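Local atomic coordinates of carbohydrate kinase (Agrobacterium tumefaciens, PDB entry 2NWH), a protein that probably transfers the gamma-phosphate of ATP to a sugar or a related small molecule, as other pfkB-family (ribokinase-like) carbohydrate kinases do. Residues Met3-Leu9 and Ala134-Cys140; Asn48-Leu52 and Ser293-Lys298; Phe85-Arg90 and Leu117-Arg122; Pro162-Ala167 and Asp182-Met188. All blocks are in the same frame, centred on the assembly; numbering follows the deposited sequence.

Contact 1. Residues Met3-Leu9 and Ala134-Cys140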
loop_
_atom_site.group_PDB
_atom_site.type_symbol
_atom_site.label_atom_id
_atom_site.label_comp_id
_atom_site.label_asym_id
_atom_site.label_seq_id
_atom_site.Cartn_x
_atom_site.Cartn_y
_atom_site.Cartn_z
ATOM N N MET A 3 14.419 -7.007 11.818
ATOM C CA MET A 3 13.180 -6.138 11.799
ATOM C C MET A 3 11.896 -6.941 12.057
ATOM O O MET A 3 11.485 -7.767 11.227
ATOM C CB MET A 3 13.079 -5.355 10.480
ATOM C CG MET A 3 13.990 -4.118 10.375
ATOM S SD MET A 3 15.730 -4.372 10.847
ATOM C CE MET A 3 16.329 -5.430 9.508
ATOM N N LYS A 4 11.280 -6.709 13.217
ATOM C CA LYS A 4 10.125 -7.496 13.613
ATOM C C LYS A 4 8.883 -6.631 13.645
ATOM O O LYS A 4 7.793 -7.128 13.419
ATOM C CB LYS A 4 10.311 -8.107 15.008
ATOM C CG LYS A 4 9.910 -9.581 15.030
ATOM C CD LYS A 4 8.386 -9.793 15.010
ATOM C CE LYS A 4 7.978 -11.161 15.523
ATOM N NZ LYS A 4 6.585 -11.456 15.044
ATOM N N LYS A 5 9.068 -5.350 13.933
ATOM C CA LYS A 5 7.939 -4.459 14.207
ATOM C C LYS A 5 7.834 -3.365 13.165
ATOM O O LYS A 5 8.803 -2.694 12.890
ATOM C CB LYS A 5 8.060 -3.847 15.599
ATOM C CG LYS A 5 7.825 -4.818 16.744
ATOM C CD LYS A 5 7.930 -4.103 18.119
ATOM C CE LYS A 5 6.816 -3.057 18.408
ATOM N NZ LYS A 5 5.408 -3.554 18.450
ATOM N N ILE A 6 6.662 -3.258 12.537
ATOM C CA ILE A 6 6.491 -2.296 11.477
ATOM C C ILE A 6 5.363 -1.381 11.887
ATOM O O ILE A 6 4.267 -1.867 12.257
ATOM C CB ILE A 6 6.137 -2.997 10.110
ATOM C CG1 ILE A 6 7.252 -3.973 9.681
ATOM C CG2 ILE A 6 5.752 -1.946 9.052
ATOM C CD1 ILE A 6 6.886 -4.748 8.469
ATOM N N LEU A 7 5.601 -0.081 11.821
ATOM C CA LEU A 7 4.538 0.885 12.082
ATOM C C LEU A 7 4.110 1.520 10.777
ATOM O O LEU A 7 4.960 2.025 10.036
ATOM C CB LEU A 7 5.030 1.968 13.031
ATOM C CG LEU A 7 4.046 3.120 13.344
ATOM C CD1 LEU A 7 2.947 2.638 14.238
ATOM C CD2 LEU A 7 4.800 4.220 14.032
ATOM N N VAL A 8 2.799 1.508 10.529
ATOM C CA VAL A 8 2.197 2.063 9.316
ATOM C C VAL A 8 1.456 3.339 9.657
ATOM O O VAL A 8 0.647 3.366 10.601
ATOM C CB VAL A 8 1.237 1.067 8.683
ATOM C CG1 VAL A 8 0.627 1.650 7.398
ATOM C CG2 VAL A 8 1.988 -0.229 8.373
ATOM N N LEU A 9 1.735 4.399 8.920
ATOM C CA LEU A 9 1.024 5.672 9.077
ATOM C C LEU A 9 0.411 6.037 7.723
ATOM O O LEU A 9 1.119 6.336 6.760
ATOM C CB LEU A 9 1.975 6.764 9.582
ATOM C CG LEU A 9 2.690 6.373 10.862
ATOM C CD1 LEU A 9 4.127 5.937 10.548
ATOM C CD2 LEU A 9 2.731 7.622 11.785
ATOM N N ALA A 134 9.429 2.649 19.111
ATOM C CA ALA A 134 9.091 1.257 19.426
ATOM C C ALA A 134 9.129 0.352 18.186
ATOM O O ALA A 134 9.107 -0.894 18.311
ATOM C CB ALA A 134 7.725 1.179 20.062
ATOM N N SER A 135 9.171 0.949 16.996
ATOM C CA SER A 135 9.108 0.164 15.750
ATOM C C SER A 135 10.505 -0.113 15.184
ATOM O O SER A 135 11.497 0.492 15.621
ATOM C CB SER A 135 8.280 0.911 14.700
ATOM O OG SER A 135 9.129 1.789 13.977
ATOM N N ASP A 136 10.588 -1.003 14.189
ATOM C CA ASP A 136 11.857 -1.300 13.498
ATOM C C ASP A 136 11.894 -0.779 12.047
ATOM O O ASP A 136 12.962 -0.631 11.452
ATOM C CB ASP A 136 12.060 -2.830 13.434
ATOM C CG ASP A 136 12.161 -3.456 14.797
ATOM O OD1 ASP A 136 12.883 -2.881 15.673
ATOM O OD2 ASP A 136 11.531 -4.518 15.008
ATOM N N PHE A 137 10.721 -0.531 11.476
ATOM C CA PHE A 137 10.569 -0.132 10.088
ATOM C C PHE A 137 9.241 0.643 9.990
ATOM O O PHE A 137 8.236 0.216 10.576
ATOM C CB PHE A 137 10.450 -1.391 9.207
ATOM C CG PHE A 137 11.045 -1.243 7.850
ATOM C CD1 PHE A 137 12.184 -1.985 7.487
ATOM C CD2 PHE A 137 10.493 -0.354 6.921
ATOM C CE1 PHE A 137 12.769 -1.842 6.199
ATOM C CE2 PHE A 137 11.066 -0.177 5.647
ATOM C CZ PHE A 137 12.213 -0.945 5.273
ATOM N N LEU A 138 9.243 1.741 9.239
ATOM C CA LEU A 138 8.052 2.588 9.034
ATOM C C LEU A 138 7.510 2.426 7.629
ATOM O O LEU A 138 8.291 2.212 6.659
ATOM C CB LEU A 138 8.380 4.070 9.238
ATOM C CG LEU A 138 9.072 4.420 10.570
ATOM C CD1 LEU A 138 9.393 5.896 10.610
ATOM C CD2 LEU A 138 8.241 3.987 11.787
ATOM N N LEU A 139 6.184 2.557 7.513
ATOM C CA LEU A 139 5.561 2.570 6.210
ATOM C C LEU A 139 4.522 3.665 6.190
ATOM O O LEU A 139 3.675 3.734 7.084
ATOM C CB LEU A 139 4.899 1.209 5.894
ATOM C CG LEU A 139 4.013 1.184 4.607
ATOM C CD1 LEU A 139 4.849 1.460 3.319
ATOM C CD2 LEU A 139 3.245 -0.168 4.521
ATOM N N CYS A 140 4.526 4.491 5.152
ATOM C CA CYS A 140 3.466 5.486 5.059
ATOM C C CYS A 140 2.821 5.382 3.691
ATOM O O CYS A 140 3.317 4.658 2.796
ATOM C CB CYS A 140 4.038 6.900 5.300
ATOM S SG CYS A 140 5.207 7.481 3.991
#

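Contact 2. Residues Asn48-Leu52 and Ser293-Lys298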
loop_
_atom_site.group_PDB
_atom_site.type_symbol
_atom_site.label_atom_id
_atom_site.label_comp_id
_atom_site.label_asym_id
_atom_site.label_seq_id
_atom_site.Cartn_x
_atom_site.Cartn_y
_atom_site.Cartn_z
ATOM N N ASN A 48 -1.330 -7.066 5.105
ATOM C CA ASN A 48 -0.484 -8.019 4.357
ATOM C C ASN A 48 0.783 -8.348 5.108
ATOM O O ASN A 48 1.184 -9.515 5.166
ATOM C CB ASN A 48 -0.128 -7.508 2.955
ATOM C CG ASN A 48 -1.351 -7.401 2.047
ATOM O OD1 ASN A 48 -2.397 -7.950 2.355
ATOM N ND2 ASN A 48 -1.211 -6.695 0.924
ATOM N N LEU A 49 1.441 -7.320 5.658
ATOM C CA LEU A 49 2.657 -7.537 6.426
ATOM C C LEU A 49 2.412 -8.405 7.635
ATOM O O LEU A 49 3.243 -9.260 7.974
ATOM C CB LEU A 49 3.290 -6.184 6.835
ATOM C CG LEU A 49 3.883 -5.482 5.611
ATOM C CD1 LEU A 49 3.993 -3.933 5.844
ATOM C CD2 LEU A 49 5.214 -6.142 5.189
ATOM N N SER A 50 1.287 -8.200 8.306
ATOM C CA SER A 50 0.906 -9.086 9.433
ATOM C C SER A 50 0.708 -10.559 9.008
ATOM O O SER A 50 1.203 -11.521 9.663
ATOM C CB SER A 50 -0.318 -8.503 10.150
ATOM O OG SER A 50 -0.634 -9.262 11.298
ATOM N N ARG A 51 0.044 -10.729 7.880
ATOM C CA ARG A 51 -0.150 -12.070 7.266
ATOM C C ARG A 51 1.148 -12.770 6.929
ATOM O O ARG A 51 1.192 -14.004 6.912
ATOM C CB ARG A 51 -0.958 -11.922 5.978
ATOM C CG ARG A 51 -2.456 -11.707 6.277
ATOM C CD ARG A 51 -3.198 -11.216 5.042
ATOM N NE ARG A 51 -4.574 -10.871 5.425
ATOM C CZ ARG A 51 -5.262 -9.883 4.892
ATOM N NH1 ARG A 51 -4.707 -9.150 3.931
ATOM N NH2 ARG A 51 -6.517 -9.645 5.307
ATOM N N LEU A 52 2.172 -11.969 6.644
ATOM C CA LEU A 52 3.519 -12.469 6.361
ATOM C C LEU A 52 4.397 -12.590 7.606
ATOM O O LEU A 52 5.585 -12.883 7.503
ATOM C CB LEU A 52 4.185 -11.586 5.315
ATOM C CG LEU A 52 3.474 -11.517 3.966
ATOM C CD1 LEU A 52 4.272 -10.584 3.120
ATOM C CD2 LEU A 52 3.352 -12.945 3.310
ATOM N N SER A 293 -5.985 -10.595 -1.125
ATOM C CA SER A 293 -4.814 -10.525 -0.237
ATOM C C SER A 293 -5.068 -11.373 1.034
ATOM O O SER A 293 -4.090 -11.684 1.764
ATOM C CB SER A 293 -4.550 -9.074 0.163
ATOM O OG SER A 293 -5.730 -8.610 0.745
ATOM N N GLN A 294 -6.310 -11.800 1.292
ATOM C CA GLN A 294 -6.510 -12.730 2.425
ATOM C C GLN A 294 -5.804 -14.066 2.198
ATOM O O GLN A 294 -5.489 -14.808 3.166
ATOM C CB GLN A 294 -7.972 -12.997 2.718
ATOM C CG GLN A 294 -8.675 -11.842 3.306
ATOM C CD GLN A 294 -10.082 -12.188 3.640
ATOM O OE1 GLN A 294 -10.817 -12.788 2.823
ATOM N NE2 GLN A 294 -10.483 -11.838 4.859
ATOM N N ASP A 295 -5.517 -14.359 0.944
ATOM C CA ASP A 295 -4.732 -15.607 0.601
ATOM C C ASP A 295 -3.209 -15.523 0.849
ATOM O O ASP A 295 -2.504 -16.529 0.745
ATOM C CB ASP A 295 -5.007 -15.941 -0.846
ATOM C CG ASP A 295 -6.447 -16.347 -1.061
ATOM O OD1 ASP A 295 -7.018 -17.068 -0.204
ATOM O OD2 ASP A 295 -7.003 -15.907 -2.075
ATOM N N LEU A 296 -2.715 -14.329 1.192
ATOM C CA LEU A 296 -1.299 -14.125 1.521
ATOM C C LEU A 296 -0.904 -14.704 2.857
ATOM O O LEU A 296 -1.575 -14.487 3.870
ATOM C CB LEU A 296 -0.834 -12.644 1.472
ATOM C CG LEU A 296 -0.919 -11.904 0.168
ATOM C CD1 LEU A 296 -0.664 -10.412 0.405
ATOM C CD2 LEU A 296 0.185 -12.460 -0.748
ATOM N N SER A 297 0.211 -15.451 2.827
ATOM C CA SER A 297 0.840 -16.007 4.028
ATOM C C SER A 297 2.265 -16.357 3.621
ATOM O O SER A 297 2.585 -16.386 2.422
ATOM C CB SER A 297 0.097 -17.275 4.503
ATOM O OG SER A 297 0.258 -18.335 3.578
ATOM N N LYS A 298 3.144 -16.617 4.589
ATOM C CA LYS A 298 4.508 -17.043 4.227
ATOM C C LYS A 298 4.385 -18.310 3.417
ATOM O O LYS A 298 5.097 -18.508 2.453
ATOM C CB LYS A 298 5.316 -17.371 5.485
ATOM C CG LYS A 298 5.754 -16.145 6.244
ATOM C CD LYS A 298 6.675 -16.549 7.403
ATOM C CE LYS A 298 8.055 -16.889 6.883
ATOM N NZ LYS A 298 9.044 -17.067 8.007
HETATM O O HOH W 1 -7.869 -8.403 2.869
HETATM O O HOH W 2 2.625 -16.381 7.295
#

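Contact 3. Residues Phe85-Arg90 and Leu117-Arg122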
loop_
_atom_site.group_PDB
_atom_site.type_symbol
_atom_site.label_atom_id
_atom_site.label_comp_id
_atom_site.label_asym_id
_atom_site.label_seq_id
_atom_site.Cartn_x
_atom_site.Cartn_y
_atom_site.Cartn_z
ATOM N N PHE A 85 -5.836 7.522 15.144
ATOM C CA PHE A 85 -5.870 8.960 15.492
ATOM C C PHE A 85 -7.343 9.378 15.454
ATOM O O PHE A 85 -7.847 9.872 14.451
ATOM C CB PHE A 85 -4.991 9.807 14.541
ATOM C CG PHE A 85 -4.343 11.025 15.215
ATOM C CD1 PHE A 85 -2.985 11.289 15.039
ATOM C CD2 PHE A 85 -5.096 11.876 16.035
ATOM C CE1 PHE A 85 -2.350 12.390 15.665
ATOM C CE2 PHE A 85 -4.498 12.999 16.645
ATOM C CZ PHE A 85 -3.115 13.253 16.478
ATOM N N THR A 86 -8.046 9.144 16.558
ATOM C CA THR A 86 -9.535 9.258 16.619
ATOM C C THR A 86 -10.016 10.679 16.796
ATOM O O THR A 86 -9.508 11.411 17.694
ATOM C CB THR A 86 -10.099 8.408 17.805
ATOM O OG1 THR A 86 -9.696 7.046 17.611
ATOM C CG2 THR A 86 -11.625 8.458 17.897
ATOM N N PHE A 87 -10.990 11.078 15.958
ATOM C CA PHE A 87 -11.687 12.371 16.088
ATOM C C PHE A 87 -13.159 12.092 16.250
ATOM O O PHE A 87 -13.859 11.800 15.281
ATOM C CB PHE A 87 -11.438 13.291 14.891
ATOM C CG PHE A 87 -9.999 13.570 14.689
ATOM C CD1 PHE A 87 -9.372 14.577 15.429
ATOM C CD2 PHE A 87 -9.255 12.790 13.805
ATOM C CE1 PHE A 87 -7.984 14.837 15.288
ATOM C CE2 PHE A 87 -7.856 13.049 13.621
ATOM C CZ PHE A 87 -7.239 14.060 14.383
ATOM N N LEU A 88 -13.588 12.096 17.509
ATOM C CA LEU A 88 -14.874 11.506 17.880
ATOM C C LEU A 88 -16.060 12.190 17.214
ATOM O O LEU A 88 -17.066 11.514 16.867
ATOM C CB LEU A 88 -15.030 11.504 19.407
ATOM C CG LEU A 88 -14.207 10.414 20.107
ATOM C CD1 LEU A 88 -14.426 10.576 21.646
ATOM C CD2 LEU A 88 -14.648 8.992 19.638
ATOM N N ASP A 89 -15.918 13.491 16.958
ATOM C CA ASP A 89 -16.936 14.289 16.233
ATOM C C ASP A 89 -17.014 14.039 14.713
ATOM O O ASP A 89 -17.913 14.545 14.038
ATOM C CB ASP A 89 -16.684 15.792 16.453
ATOM C CG ASP A 89 -15.286 16.235 16.028
ATOM O OD1 ASP A 89 -14.291 15.611 16.479
ATOM O OD2 ASP A 89 -15.169 17.230 15.251
ATOM N N ARG A 90 -16.078 13.284 14.150
ATOM C CA ARG A 90 -15.986 13.186 12.683
ATOM C C ARG A 90 -16.300 11.800 12.164
ATOM O O ARG A 90 -16.431 10.825 12.942
ATOM C CB ARG A 90 -14.599 13.595 12.181
ATOM C CG ARG A 90 -14.138 15.058 12.538
ATOM C CD ARG A 90 -14.764 16.112 11.600
ATOM N NE ARG A 90 -14.591 15.703 10.186
ATOM C CZ ARG A 90 -13.670 16.224 9.362
ATOM N NH1 ARG A 90 -12.888 17.216 9.797
ATOM N NH2 ARG A 90 -13.552 15.794 8.104
ATOM N N LEU A 117 -6.587 16.194 8.672
ATOM C CA LEU A 117 -6.373 16.480 10.105
ATOM C C LEU A 117 -5.060 15.929 10.626
ATOM O O LEU A 117 -4.610 16.315 11.717
ATOM C CB LEU A 117 -7.514 15.922 10.957
ATOM C CG LEU A 117 -8.908 16.535 10.722
ATOM C CD1 LEU A 117 -9.895 15.980 11.756
ATOM C CD2 LEU A 117 -8.937 18.044 10.714
ATOM N N PHE A 118 -4.434 15.041 9.863
ATOM C CA PHE A 118 -3.161 14.486 10.299
ATOM C C PHE A 118 -2.047 15.459 9.870
ATOM O O PHE A 118 -1.363 15.264 8.875
ATOM C CB PHE A 118 -2.953 13.065 9.734
ATOM C CG PHE A 118 -2.006 12.210 10.565
ATOM C CD1 PHE A 118 -2.009 10.814 10.420
ATOM C CD2 PHE A 118 -1.185 12.798 11.557
ATOM C CE1 PHE A 118 -1.131 10.010 11.166
ATOM C CE2 PHE A 118 -0.312 12.013 12.319
ATOM C CZ PHE A 118 -0.288 10.623 12.124
ATOM N N THR A 119 -1.901 16.526 10.636
ATOM C CA THR A 119 -1.013 17.631 10.276
ATOM C C THR A 119 0.388 17.403 10.870
ATOM O O THR A 119 0.581 16.494 11.700
ATOM C CB THR A 119 -1.526 18.928 10.874
ATOM O OG1 THR A 119 -1.558 18.735 12.280
ATOM C CG2 THR A 119 -2.950 19.268 10.305
ATOM N N PRO A 120 1.401 18.173 10.399
ATOM C CA PRO A 120 2.737 17.988 11.026
ATOM C C PRO A 120 2.725 18.187 12.530
ATOM O O PRO A 120 3.388 17.452 13.255
ATOM C CB PRO A 120 3.593 19.038 10.331
ATOM C CG PRO A 120 2.976 19.151 8.974
ATOM C CD PRO A 120 1.466 19.158 9.298
ATOM N N ARG A 121 1.944 19.160 12.992
ATOM C CA ARG A 121 1.795 19.416 14.423
ATOM C C ARG A 121 1.346 18.171 15.156
ATOM O O ARG A 121 1.908 17.810 16.187
ATOM C CB ARG A 121 0.780 20.543 14.579
ATOM C CG ARG A 121 0.380 20.894 15.961
ATOM C CD ARG A 121 -0.223 22.302 15.929
ATOM N NE ARG A 121 -0.201 22.840 17.273
ATOM C CZ ARG A 121 -0.367 24.114 17.598
ATOM N NH1 ARG A 121 -0.315 24.461 18.873
ATOM N NH2 ARG A 121 -0.576 25.029 16.666
ATOM N N ARG A 122 0.351 17.477 14.611
ATOM C CA ARG A 122 -0.138 16.268 15.244
ATOM C C ARG A 122 0.848 15.108 15.144
ATOM O O ARG A 122 0.919 14.287 16.050
ATOM C CB ARG A 122 -1.525 15.899 14.693
ATOM C CG ARG A 122 -2.641 16.884 15.135
ATOM C CD ARG A 122 -4.033 16.393 14.862
ATOM N NE ARG A 122 -4.995 17.350 15.405
ATOM C CZ ARG A 122 -5.797 18.175 14.714
ATOM N NH1 ARG A 122 -5.849 18.186 13.378
ATOM N NH2 ARG A 122 -6.582 19.000 15.391
#

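Contact 4. Residues Pro162-Ala167 and Asp182-Met188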
loop_
_atom_site.group_PDB
_atom_site.type_symbol
_atom_site.label_atom_id
_atom_site.label_comp_id
_atom_site.label_asym_id
_atom_site.label_seq_id
_atom_site.Cartn_x
_atom_site.Cartn_y
_atom_site.Cartn_z
ATOM N N PRO A 162 14.227 2.959 9.046
ATOM C CA PRO A 162 13.933 2.816 7.623
ATOM C C PRO A 162 12.516 3.291 7.318
ATOM O O PRO A 162 11.573 2.993 8.110
ATOM C CB PRO A 162 14.060 1.293 7.387
ATOM C CG PRO A 162 15.083 0.867 8.439
ATOM C CD PRO A 162 14.689 1.694 9.648
ATOM N N LEU A 163 12.348 4.009 6.206
ATOM C CA LEU A 163 11.000 4.453 5.799
ATOM C C LEU A 163 10.661 4.010 4.376
ATOM O O LEU A 163 11.399 4.330 3.437
ATOM C CB LEU A 163 10.871 5.986 5.885
ATOM C CG LEU A 163 9.595 6.721 5.416
ATOM C CD1 LEU A 163 8.372 6.397 6.247
ATOM C CD2 LEU A 163 9.830 8.253 5.433
ATOM N N ALA A 164 9.556 3.292 4.248
ATOM C CA ALA A 164 8.935 2.966 2.959
ATOM C C ALA A 164 7.631 3.760 2.736
ATOM O O ALA A 164 7.007 4.248 3.672
ATOM C CB ALA A 164 8.638 1.437 2.884
ATOM N N ALA A 165 7.226 3.858 1.486
ATOM C CA ALA A 165 6.095 4.675 1.090
ATOM C C ALA A 165 5.356 4.031 -0.061
ATOM O O ALA A 165 5.961 3.443 -0.966
ATOM C CB ALA A 165 6.588 6.052 0.676
ATOM N N ILE A 166 4.041 4.140 -0.024
ATOM C CA ILE A 166 3.186 3.721 -1.130
ATOM C C ILE A 166 2.566 4.972 -1.745
ATOM O O ILE A 166 1.964 5.797 -1.036
ATOM C CB ILE A 166 2.082 2.766 -0.612
ATOM C CG1 ILE A 166 2.671 1.415 -0.199
ATOM C CG2 ILE A 166 0.986 2.478 -1.656
ATOM C CD1 ILE A 166 1.640 0.659 0.684
ATOM N N ALA A 167 2.672 5.068 -3.072
ATOM C CA ALA A 167 2.343 6.272 -3.825
ATOM C C ALA A 167 0.842 6.569 -3.949
ATOM O O ALA A 167 0.467 7.725 -4.143
ATOM C CB ALA A 167 2.977 6.204 -5.215
ATOM N N ASP A 182 14.418 10.975 2.320
ATOM C CA ASP A 182 14.261 10.228 3.574
ATOM C C ASP A 182 13.532 8.867 3.412
ATOM O O ASP A 182 13.363 8.125 4.398
ATOM C CB ASP A 182 13.548 11.088 4.608
ATOM C CG ASP A 182 14.430 12.233 5.125
ATOM O OD1 ASP A 182 15.597 11.940 5.470
ATOM O OD2 ASP A 182 13.953 13.390 5.221
ATOM N N ILE A 183 13.113 8.560 2.184
ATOM C CA ILE A 183 12.391 7.307 1.864
ATOM C C ILE A 183 13.352 6.229 1.307
ATOM O O ILE A 183 13.956 6.389 0.238
ATOM C CB ILE A 183 11.202 7.562 0.898
ATOM C CG1 ILE A 183 10.089 8.312 1.630
ATOM C CG2 ILE A 183 10.638 6.224 0.311
ATOM C CD1 ILE A 183 9.040 8.943 0.741
ATOM N N ASP A 184 13.502 5.144 2.056
ATOM C CA ASP A 184 14.333 4.041 1.649
ATOM C C ASP A 184 13.758 3.268 0.474
ATOM O O ASP A 184 14.506 2.836 -0.380
ATOM C CB ASP A 184 14.584 3.115 2.838
ATOM C CG ASP A 184 15.642 3.660 3.775
ATOM O OD1 ASP A 184 16.158 4.772 3.521
ATOM O OD2 ASP A 184 15.984 2.946 4.747
ATOM N N ILE A 185 12.436 3.066 0.459
ATOM C CA ILE A 185 11.751 2.329 -0.637
ATOM C C ILE A 185 10.384 2.950 -0.947
ATOM O O ILE A 185 9.505 3.009 -0.070
ATOM C CB ILE A 185 11.498 0.838 -0.309
ATOM C CG1 ILE A 185 12.780 0.150 0.188
ATOM C CG2 ILE A 185 10.926 0.111 -1.578
ATOM C CD1 ILE A 185 12.586 -1.139 0.963
ATOM N N LEU A 186 10.200 3.407 -2.176
ATOM C CA LEU A 186 8.908 3.930 -2.618
ATOM C C LEU A 186 8.274 2.982 -3.627
ATOM O O LEU A 186 8.898 2.619 -4.649
ATOM C CB LEU A 186 9.059 5.304 -3.263
ATOM C CG LEU A 186 7.881 6.290 -3.184
ATOM C CD1 LEU A 186 8.239 7.495 -4.008
ATOM C CD2 LEU A 186 6.522 5.779 -3.641
ATOM N N PHE A 187 7.041 2.581 -3.344
ATOM C CA PHE A 187 6.324 1.641 -4.225
ATOM C C PHE A 187 5.360 2.361 -5.145
ATOM O O PHE A 187 4.490 3.109 -4.693
ATOM C CB PHE A 187 5.587 0.570 -3.431
ATOM C CG PHE A 187 6.493 -0.294 -2.598
ATOM C CD1 PHE A 187 7.227 -1.323 -3.190
ATOM C CD2 PHE A 187 6.641 -0.060 -1.246
ATOM C CE1 PHE A 187 8.074 -2.111 -2.435
ATOM C CE2 PHE A 187 7.474 -0.859 -0.474
ATOM C CZ PHE A 187 8.212 -1.870 -1.085
ATOM N N MET A 188 5.504 2.115 -6.441
ATOM C CA MET A 188 4.668 2.791 -7.400
ATOM C C MET A 188 4.514 2.015 -8.701
ATOM O O MET A 188 5.263 1.067 -8.985
ATOM C CB MET A 188 5.229 4.190 -7.681
ATOM C CG MET A 188 6.639 4.179 -8.267
ATOM S SD MET A 188 7.324 5.836 -8.248
ATOM C CE MET A 188 8.920 5.565 -7.544
#

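Contact 1. Residues Met3-Leu9 and Ala134-Cys140
Asp136 reaches across to the backbone N-H groups of Lys4 and Lys5. Its CB sits 3.3 Å from Lys5 O. CG, anti to its own carbonyl carbon (chi1 -62°), swings toward the start of the other segment, and OD2 at the tip collects two N-H groups in succession, Lys4 N and Lys5 N, each 2.8 Å from OD2. They come on the anti side of the carboxylate and from opposite faces of its plane, a grip that should keep the group from turning. Asp136 N in turn donates a hydrogen bond to Lys5 O at 2.8 Å, and Phe137 N adds a weak bond to the same oxygen.

From here strands 5-9 and 137-141 run parallel as neighbours inside the large sheet of the ribokinase-like fold. Leu7 N bonds Phe137 O, Leu139 N bonds Leu7 O, and Leu9 N reaches Leu139 O at 2.8 Å. Ile6, Val8, Phe137 and Leu139 occupy one face, where Val8 CG2 lies 4.1 Å from Leu139 CD2 and helix 41-51 packs over Ile6, Val8 and Leu139. On the other, Leu7 CB meets Leu138 CD2 at 4.0 Å, with helix 126-134 against both side chains.

Contact 2. Residues Asn48-Leu52 and Ser293-Lys298
The guanidinium of Arg51 lies with one face against the backbone of the 3-10 turn 293-295, Gln294 CA standing 3.9 Å above the plane of the group and over its centre. At its edge, in plane, is Asn48 OD1 from the preceding helical turn, which takes a weak hydrogen bond from Arg51 NH1. The Asn48 amide is itself packed by Leu296, whose CD1 comes 3.5 Å from Asn48 CG, while Ser293 CB sits 3.3 Å from Asn48 OD1. Asn48 ND2 turns to Asp255 at the start of helix 255-266, which ties the amide to a third element.

The arginine gets there extended from CG to NE, with Arg51 CB passing 3.4 Å from Leu296 O. One water joins Arg51 NH2 to Ser293 OG; a second accepts from Lys298 N and donates to Arg51 O at 2.8 Å, bridging the last turn of helix 41-51 to the first residue of helix 298-305. Ser297 is the N-cap there, its OG accepting from Ser300 N, and Leu52 CD2 rests 3.6 Å from Ser297 C. With no clear direct hydrogen bond between the segments, the join relies on van der Waals contact of leucine methyls with an amide and with backbone, a guanidinium laid on backbone, and water bridges.

Contact 3. Residues Phe85-Arg90 and Leu117-Arg122
The last residues of edge strand 81-87 and the type I turn Phe87-Arg90 meet the loop residues Leu117 and Phe118 and the first turn of helix 120-123 here, at the rim of the large sheet. Phe85 carries the inner half. Its ring turns an edge to the face of Phe118, a T-shaped pair with centroids 5.2 Å apart and planes at 63°; Phe85 CD1 stands over Phe118, offset toward the rim of that ring. Farther out, Phe85 CZ lies 3.6 Å from Arg122 CB, the aliphatic chain of the arginine crossing the phenylalanine at about a right angle.

Phe87 makes the outer half. Leu117 CD1 sits over the centre of its ring, 3.8 Å from the centroid and only 9° off the ring normal, a well-centred CH-pi contact. The Arg122 chain, extended from CG to NE, then passes the ring edge: Arg122 CD lies there in plane and Arg122 NE is 3.9 Å from Phe87 CE1. That same CE1 stands over one face of the guanidinium, whose plane is steeply inclined to the ring, so this is not a stacked cation-pi pair. What fixes the guanidinium is Leu117 O, which accepts from Arg122 NH1 at 2.8 Å on a lone pair in the carbonyl plane. The Arg90 and Leu117 side chains come at each other from opposite directions, NH1 meeting CD1.

Thr119 OG1 accepts from Arg122 N, 3.3 Å away. Phe118 also touches Ile59 and Pro61 of strand 55-63. The bond that Thr119 OG1 accepts is the classic side-chain N-cap of a helix, here with proline as the first helical residue.

Contact 4. Residues Pro162-Ala167 and Asp182-Met188
Leu163 O takes two N-H groups where the segments first meet: Asp184 N, 2.6 Å from Leu163 O, makes a short and bent bond, and Ile185 N adds a long, weak one of straighter geometry. The ladder then runs regularly. Ala165 N donates to Ile185 O at 2.9 Å, Phe187 N to Ala165 O at 2.8 Å with an almost straight N-H...O angle of 173°, and Ala167 N to Phe187 O. Each of these three donors arrives nearly along the C=O axis of its acceptor. Beside them, CA-H...O contacts such as Ala164 CA to Ile185 O, 3.1 Å, fill in the ladder.

This is the parallel pairing of a beta-alpha-beta unit, strand 163-166, helix 170-173 and strand 185-189, within the central sheet of the ribokinase-like fold. On the face bearing Ala164, Ile166, Ile185 and Phe187, the small Ala164 leaves its CB 4.2 Å from Phe187 CE2, while Ile185 CG2 of the same strand lies over one face of that ring, offset toward the rim. Helix 255-266 packs on this side, touching Ala164, Ile185 and Phe187.

The other face carries Ala165 and Leu186. Ile183 CD1 reaches Ala165 CB at 3.8 Å, and Ile183 CG1 lies 3.8 Å from Leu163 CD2. Leu186 turns CG roughly away from its own N (chi1 -151°), and CD2 comes to 3.9 Å from Ala167 CB; helix 190-197 touches Ala167, Leu186 and Met188.

How the contacts relate
Contacts 1 and 4 are two strand pairings of the large sheet, with centres 12 Å apart, separated by the pairing of strands 137-141 and 163-166, where Leu138 N and Cys140 N probably bond Pro162 O and Ala164 O. Contact 3 sits at the sheet's edge on strand 81-87, about 20 Å from contact 1 between centres, and touches it through Leu9 and Phe118. Contact 2 lies on one side of the sheet, where Leu49 packs on Ile6 and Leu139. Along the chain contact 3 is nested within contact 1, contact 4 follows, contact 2 encloses 3 and 4, and contacts 1 and 2 cross, their segments alternating; distant parts of the chain thus meet around the one large sheet.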